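Terminase large subunit (Thermus phage G20c, PDB 5M1P) cuts the viral genome to start and end packaging with its metal-dependent nuclease domain, as part of the ATP-driven motor subunit that moves DNA into empty capsids. Local coordinates at residues Y49-V54 / L65-G70. Residues are numbered along the deposited sequence; the frame is centred on the assembly and turned at random.
Sequences YSVFSV and LERMNG. With CA (calcium ion), chain C.
Glu66 O takes the backbone N-H of Phe52 at 2.8 Å, nearly straight, and a weak bond from a water that also binds Ser50 OG. The two strands form an antiparallel beta hairpin inside the central mixed sheet of the RNase H-like nuclease fold. Ser50 with Met68 and Phe52 with Glu66 are hydrogen-bonded pairs. Val51 with Arg67 and Ser53 with Leu65 are non-hydrogen-bonded pairs between and beyond them.

At the calcium end, Arg67 lies over the ring of Tyr49. Its chain runs extended from CG to NE, with CG anti to the backbone N (chi1 176°). This brings the guanidinium flat onto the ring, with planes 14° apart. Arg67 CZ is 3.6 Å from the Tyr49 ring centroid. The pair is both a stack and a cation-pi contact. Asn69 CB covers the opposite face in a CH-pi contact, so the ring is sandwiched. Val51 CG2 meets the guanidinium near its plane and also rests on Arg67 CD. Val51 CG1 touches Leu65 CD2 at 3.9 Å. Val51, Ser53 and Arg67 pack against helix 177-186, where Ser53 OG hydrogen-bonds Ser181 OG; Leu65 and Arg67 also meet helix 147-154.

Ser50, Phe52, Glu66 and Met68 point to the other face, where helix 73-86 packs on the first three and Glu66 OE2 hydrogen-bonds Thr24 OG1. Met68 is bent at chi2 (-66°), which carries SD back tightly against Ser50 OG. Its CE reaches Phe52 CE2 at 4.1 Å.

The hairpin also serves the metal site directly. Asp42, Phe43, Asp48 and Asp177 share the calcium ion with a water and the backbone oxygen of Tyr49, whose O lies 2.3 Å from the calcium.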
ATOM      1  N   TYR A  49      -4.996 -10.613   0.108  1.00 11.10           N
ATOM      2  CA  TYR A  49      -3.661 -10.309   0.598  1.00 10.55           C
ATOM      3  C   TYR A  49      -3.668  -9.135   1.577  1.00 10.06           C
ATOM      4  O   TYR A  49      -4.493  -8.209   1.487  1.00 10.62           O
ATOM      5  CB  TYR A  49      -2.706  -9.983  -0.563  1.00 10.68           C
ATOM      6  CG  TYR A  49      -2.444 -11.151  -1.487  1.00 11.13           C
ATOM      7  CD1 TYR A  49      -3.269 -11.397  -2.578  1.00 11.73           C
ATOM      8  CD2 TYR A  49      -1.383 -12.028  -1.267  1.00 11.09           C
ATOM      9  CE1 TYR A  49      -3.055 -12.476  -3.415  1.00 12.25           C
ATOM     10  CE2 TYR A  49      -1.162 -13.117  -2.106  1.00 11.71           C
ATOM     11  CZ  TYR A  49      -2.003 -13.333  -3.172  1.00 12.19           C
ATOM     12  OH  TYR A  49      -1.796 -14.401  -4.021  1.00 13.48           O
ATOM     13  N   SER A  50      -2.726  -9.193   2.502  1.00  9.34           N
ATOM     14  CA  SER A  50      -2.320  -8.047   3.291  1.00  9.59           C
ATOM     15  C   SER A  50      -1.046  -7.518   2.679  1.00  8.88           C
ATOM     16  O   SER A  50      -0.183  -8.304   2.327  1.00  8.87           O
ATOM     17  CB  SER A  50      -2.046  -8.459   4.739  1.00 10.13           C
ATOM     18  OG  SER A  50      -1.127  -9.539   4.827  1.00 11.37           O
ATOM     19  N   VAL A  51      -0.955  -6.195   2.545  1.00  8.43           N
ATOM     20  CA  VAL A  51       0.237  -5.555   2.008  1.00  8.37           C
ATOM     21  C   VAL A  51       0.594  -4.344   2.850  1.00  8.16           C
ATOM     22  O   VAL A  51      -0.215  -3.428   3.041  1.00  8.16           O
ATOM     23  CB  VAL A  51       0.042  -5.114   0.557  1.00  8.47           C
ATOM     24  CG1 VAL A  51       1.343  -4.555  -0.009  1.00  8.57           C
ATOM     25  CG2 VAL A  51      -0.442  -6.277  -0.281  1.00  8.75           C
ATOM     26  N   PHE A  52       1.843  -4.333   3.308  1.00  7.94           N
ATOM     27  CA  PHE A  52       2.377  -3.256   4.129  1.00  8.43           C
ATOM     28  C   PHE A  52       3.545  -2.644   3.373  1.00  8.10           C
ATOM     29  O   PHE A  52       4.515  -3.338   3.095  1.00  8.26           O
ATOM     30  CB  PHE A  52       2.852  -3.777   5.498  1.00  9.04           C
ATOM     31  CG  PHE A  52       1.841  -4.617   6.241  1.00  9.79           C
ATOM     32  CD1 PHE A  52       0.482  -4.341   6.173  1.00 10.41           C
ATOM     33  CD2 PHE A  52       2.261  -5.680   7.032  1.00 10.31           C
ATOM     34  CE1 PHE A  52      -0.444  -5.111   6.856  1.00 11.00           C
ATOM     35  CE2 PHE A  52       1.336  -6.445   7.727  1.00 11.36           C
ATOM     36  CZ  PHE A  52      -0.012  -6.168   7.632  1.00 11.35           C
ATOM     37  N   SER A  53       3.435  -1.360   3.040  1.00  8.33           N
ATOM     38  CA  SER A  53       4.424  -0.671   2.216  1.00  8.52           C
ATOM     39  C   SER A  53       5.122   0.398   3.046  1.00  8.17           C
ATOM     40  O   SER A  53       4.510   1.399   3.398  1.00  7.79           O
ATOM     41  CB  SER A  53       3.753  -0.039   1.005  1.00  9.01           C
ATOM     42  OG  SER A  53       3.186  -1.031   0.170  1.00 10.00           O
ATOM     43  N   VAL A  54       6.405   0.196   3.314  1.00  7.93           N
ATOM     44  CA  VAL A  54       7.207   1.128   4.090  1.00  8.28           C
ATOM     45  C   VAL A  54       7.796   2.177   3.152  1.00  8.22           C
ATOM     46  O   VAL A  54       8.611   1.843   2.283  1.00  8.19           O
ATOM     47  CB  VAL A  54       8.343   0.402   4.837  1.00  8.52           C
ATOM     48  CG1 VAL A  54       9.083   1.382   5.729  1.00  8.59           C
ATOM     49  CG2 VAL A  54       7.821  -0.760   5.675  1.00  8.54           C
ATOM     50  N   LEU A  65       8.501  -3.801   1.372  1.00  9.36           N
ATOM     51  CA  LEU A  65       7.103  -4.137   1.135  1.00  9.55           C
ATOM     52  C   LEU A  65       6.872  -5.556   1.603  1.00  9.58           C
ATOM     53  O   LEU A  65       7.583  -6.454   1.179  1.00  9.90           O
ATOM     54  CB  LEU A  65       6.784  -3.986  -0.351  1.00  9.91           C
ATOM     55  CG  LEU A  65       5.297  -4.200  -0.693  1.00 10.42           C
ATOM     56  CD1 LEU A  65       4.883  -3.238  -1.794  1.00 10.82           C
ATOM     57  CD2 LEU A  65       4.980  -5.634  -1.076  1.00 10.58           C
ATOM     58  N   GLU A  66       5.899  -5.754   2.490  1.00  9.16           N
ATOM     59  CA  GLU A  66       5.575  -7.076   3.007  1.00  9.87           C
ATOM     60  C   GLU A  66       4.197  -7.445   2.513  1.00  9.68           C
ATOM     61  O   GLU A  66       3.278  -6.626   2.580  1.00 10.46           O
ATOM     62  CB  GLU A  66       5.629  -7.101   4.537  1.00 10.41           C
ATOM     63  CG  GLU A  66       5.429  -8.496   5.114  1.00 11.37           C
ATOM     64  CD  GLU A  66       5.906  -8.644   6.543  1.00 12.25           C
ATOM     65  OE1 GLU A  66       6.178  -7.630   7.207  1.00 14.05           O
ATOM     66  OE2 GLU A  66       6.031  -9.804   6.996  1.00 14.11           O
ATOM     67  N   ARG A  67       4.078  -8.662   1.996  1.00  9.88           N
ATOM     68  CA  ARG A  67       2.832  -9.125   1.409  1.00 10.31           C
ATOM     69  C   ARG A  67       2.613 -10.589   1.740  1.00 10.97           C
ATOM     70  O   ARG A  67       3.518 -11.406   1.612  1.00 11.53           O
ATOM     71  CB  ARG A  67       2.881  -8.938  -0.104  1.00 10.36           C
ATOM     72  CG  ARG A  67       1.663  -9.473  -0.849  1.00 10.49           C
ATOM     73  CD  ARG A  67       1.593  -8.854  -2.228  1.00 10.53           C
ATOM     74  NE  ARG A  67       0.449  -9.252  -3.053  1.00 10.82           N
ATOM     75  CZ  ARG A  67       0.406 -10.303  -3.878  1.00 11.04           C
ATOM     76  NH1 ARG A  67       1.421 -11.165  -3.974  1.00 11.62           N
ATOM     77  NH2 ARG A  67      -0.682 -10.494  -4.619  1.00 11.14           N
ATOM     78  N   MET A  68       1.413 -10.929   2.177  1.00 11.61           N
ATOM     79  CA  MET A  68       1.063 -12.342   2.301  1.00 13.29           C
ATOM     80  C   MET A  68      -0.439 -12.476   2.271  1.00 12.64           C
ATOM     81  O   MET A  68      -1.151 -11.490   2.261  1.00 12.48           O
ATOM     82  CB  MET A  68       1.656 -12.968   3.569  1.00 15.54           C
ATOM     83  CG  MET A  68       1.167 -12.370   4.875  1.00 16.98           C
ATOM     84  SD  MET A  68       1.650 -10.661   5.167  1.00 20.50           S
ATOM     85  CE  MET A  68       0.996 -10.478   6.829  1.00 19.48           C
ATOM     86  N   ASN A  69      -0.917 -13.702   2.197  1.00 12.98           N
ATOM     87  CA  ASN A  69      -2.325 -13.967   2.428  1.00 13.60           C
ATOM     88  C   ASN A  69      -2.452 -15.139   3.368  1.00 13.49           C
ATOM     89  O   ASN A  69      -1.531 -15.929   3.549  1.00 14.59           O
ATOM     90  CB  ASN A  69      -3.123 -14.153   1.124  1.00 14.46           C
ATOM     91  CG  ASN A  69      -2.989 -15.541   0.523  1.00 15.39           C
ATOM     92  OD1 ASN A  69      -1.928 -16.162   0.596  1.00 16.84           O
ATOM     93  ND2 ASN A  69      -4.073 -16.034  -0.085  1.00 16.64           N
ATOM     94  N   GLY A  70      -3.617 -15.212   3.987  1.00 13.94           N
ATOM     95  CA  GLY A  70      -3.887 -16.228   4.974  1.00 14.33           C
ATOM     96  C   GLY A  70      -3.219 -16.049   6.323  1.00 14.06           C
ATOM     97  O   GLY A  70      -3.318 -16.943   7.153  1.00 16.27           O
TER
HETATM   98 CA    CA C 501      -6.300  -6.806   1.336  0.85 12.10          CA
HETATM   99  O   HOH W   1       1.352  -7.774   4.861  1.00 32.66           O
HETATM  100  O   HOH W   2      -8.273  -5.780   0.644  1.00 18.07           O